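Local coordinates for protein TsrD (Streptomyces laurentii, PDB 5X7L) that is a SnoaL-like protein of the NTF2 clan, with a curved antiparallel sheet packed against helices, at residues Q11-F16 with A78-T83. Sequence-based numbering, arbitrary orientation.
Sequences QLMEHF and AVARMT
M13 and M82, both modelled as selenomethionine, meet obliquely between helix 11-16 and strand 78-83. The methyl CE of M13 lies 4.0 Å from SE of M82. The same methyl rests on CB of A80, with CE to CB at 3.6 Å. M13 reaches the strand by a chain bent at both chi2 and chi3. Its SE stays near the small A80 side chain too. F16, about one helical turn on from M13, brings the one aromatic ring to the contact. Its side chain sets CG anti to the backbone N, chi1 -176°, and this brings CE2 near M82. Ring atom CE2 comes to 4.0 Å from SE of M82, and the two side chains run at about a right angle. SE of M82 lies 5.2 Å from the centroid of the F16 ring, 74° off the ring normal. This is an oblique Met-aromatic contact. M82 SE therefore touches both helix residues. No hydrogen bond joins the segments, and the touching residues are all buried. The axes of segments 11-16 and 78-83 come within 10.8 Å and are inclined by 43°. This is helix-on-sheet packing in the core of a SnoaL-like fold. Helix 6-22 packs on one face of the sheet; on the other, V79 meets V79 of the second subunit. L71 on strand 61-74 and F117 on strand 116-124 touch M13, while F110 of strand 101-113 meets F16 edge-to-face. Strand 77-88 lies between strands 61-74 and 101-113.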
loop_
_atom_site.group_PDB
_atom_site.type_symbol
_atom_site.label_atom_id
_atom_site.label_comp_id
_atom_site.label_asym_id
_atom_site.label_seq_id
_atom_site.Cartn_x
_atom_site.Cartn_y
_atom_site.Cartn_z
ATOM N N GLN B 11 -1.996 19.552 -7.339
ATOM C CA GLN B 11 -2.007 19.774 -8.784
ATOM C C GLN B 11 -1.265 18.666 -9.529
ATOM O O GLN B 11 -1.721 18.224 -10.583
ATOM C CB GLN B 11 -1.410 21.139 -9.138
ATOM C CG GLN B 11 -1.457 21.462 -10.628
ATOM C CD GLN B 11 -2.873 21.529 -11.177
ATOM O OE1 GLN B 11 -3.378 20.560 -11.746
ATOM N NE2 GLN B 11 -3.520 22.678 -11.009
ATOM N N LEU B 12 -0.129 18.219 -8.990
ATOM C CA LEU B 12 0.580 17.074 -9.569
ATOM C C LEU B 12 -0.345 15.866 -9.639
ATOM O O LEU B 12 -0.408 15.180 -10.660
ATOM C CB LEU B 12 1.832 16.703 -8.765
ATOM C CG LEU B 12 2.979 17.711 -8.666
ATOM C CD1 LEU B 12 4.112 17.112 -7.844
ATOM C CD2 LEU B 12 3.482 18.131 -10.036
HETATM N N MSE B 13 -1.063 15.612 -8.551
HETATM C CA MSE B 13 -1.961 14.462 -8.499
HETATM C C MSE B 13 -3.094 14.582 -9.495
HETATM O O MSE B 13 -3.508 13.581 -10.070
HETATM C CB MSE B 13 -2.538 14.271 -7.099
HETATM C CG MSE B 13 -1.519 13.744 -6.098
HETATM SE SE MSE B 13 -0.666 12.070 -6.656
HETATM C CE MSE B 13 -2.260 11.046 -7.150
ATOM N N GLU B 14 -3.604 15.792 -9.716
ATOM C CA GLU B 14 -4.667 15.977 -10.709
ATOM C C GLU B 14 -4.179 15.561 -12.097
ATOM O O GLU B 14 -4.895 14.891 -12.844
ATOM C CB GLU B 14 -5.166 17.424 -10.727
ATOM C CG GLU B 14 -5.973 17.804 -9.497
ATOM N N HIS B 15 -2.951 15.939 -12.433
ATOM C CA HIS B 15 -2.366 15.522 -13.702
ATOM C C HIS B 15 -2.142 14.017 -13.760
ATOM O O HIS B 15 -2.394 13.392 -14.788
ATOM C CB HIS B 15 -1.051 16.253 -13.961
ATOM C CG HIS B 15 -1.232 17.662 -14.423
ATOM N ND1 HIS B 15 -1.757 17.975 -15.658
ATOM C CD2 HIS B 15 -0.956 18.843 -13.823
ATOM C CE1 HIS B 15 -1.794 19.287 -15.802
ATOM N NE2 HIS B 15 -1.314 19.838 -14.701
ATOM N N PHE B 16 -1.666 13.438 -12.662
ATOM C CA PHE B 16 -1.424 11.998 -12.610
ATOM C C PHE B 16 -2.720 11.234 -12.886
ATOM O O PHE B 16 -2.762 10.337 -13.729
ATOM C CB PHE B 16 -0.840 11.603 -11.252
ATOM C CG PHE B 16 -0.482 10.148 -11.142
ATOM C CD1 PHE B 16 0.730 9.681 -11.631
ATOM C CD2 PHE B 16 -1.349 9.247 -10.544
ATOM C CE1 PHE B 16 1.067 8.341 -11.526
ATOM C CE2 PHE B 16 -1.019 7.909 -10.438
ATOM C CZ PHE B 16 0.190 7.453 -10.930
ATOM N N ALA B 78 4.870 12.374 -1.234
ATOM C CA ALA B 78 3.426 12.428 -1.425
ATOM C C ALA B 78 2.884 11.009 -1.431
ATOM O O ALA B 78 3.379 10.158 -2.167
ATOM C CB ALA B 78 3.085 13.131 -2.728
ATOM N N VAL B 79 1.878 10.758 -0.602
ATOM C CA VAL B 79 1.249 9.447 -0.528
ATOM C C VAL B 79 -0.174 9.541 -1.049
ATOM O O VAL B 79 -0.979 10.304 -0.518
ATOM C CB VAL B 79 1.219 8.907 0.911
ATOM C CG1 VAL B 79 0.607 7.513 0.933
ATOM C CG2 VAL B 79 2.622 8.905 1.501
ATOM N N ALA B 80 -0.471 8.772 -2.093
ATOM C CA ALA B 80 -1.798 8.754 -2.695
ATOM C C ALA B 80 -2.434 7.382 -2.517
ATOM O O ALA B 80 -1.915 6.383 -3.020
ATOM C CB ALA B 80 -1.712 9.112 -4.172
ATOM N N ARG B 81 -3.542 7.334 -1.781
ATOM C CA ARG B 81 -4.359 6.130 -1.714
ATOM C C ARG B 81 -5.439 6.259 -2.775
ATOM O O ARG B 81 -6.159 7.260 -2.810
ATOM C CB ARG B 81 -4.984 5.952 -0.330
ATOM C CG ARG B 81 -5.839 4.698 -0.226
ATOM C CD ARG B 81 -6.177 4.322 1.200
ATOM N NE ARG B 81 -7.027 5.302 1.872
ATOM C CZ ARG B 81 -8.356 5.344 1.787
ATOM N NH1 ARG B 81 -9.015 4.472 1.028
ATOM N NH2 ARG B 81 -9.034 6.267 2.461
HETATM N N MSE B 82 -5.549 5.254 -3.641
HETATM C CA MSE B 82 -6.407 5.338 -4.819
HETATM C C MSE B 82 -7.216 4.075 -5.015
HETATM O O MSE B 82 -6.913 3.023 -4.440
HETATM C CB MSE B 82 -5.556 5.612 -6.063
HETATM C CG MSE B 82 -4.904 6.991 -6.018
HETATM SE SE MSE B 82 -3.628 7.290 -7.462
HETATM C CE MSE B 82 -2.151 6.264 -6.716
ATOM N N THR B 83 -8.259 4.201 -5.832
ATOM C CA THR B 83 -9.081 3.081 -6.266
ATOM C C THR B 83 -9.004 3.001 -7.789
ATOM O O THR B 83 -9.178 4.006 -8.479
ATOM C CB THR B 83 -10.543 3.244 -5.810
ATOM O OG1 THR B 83 -10.591 3.242 -4.380
ATOM C CG2 THR B 83 -11.404 2.102 -6.330
#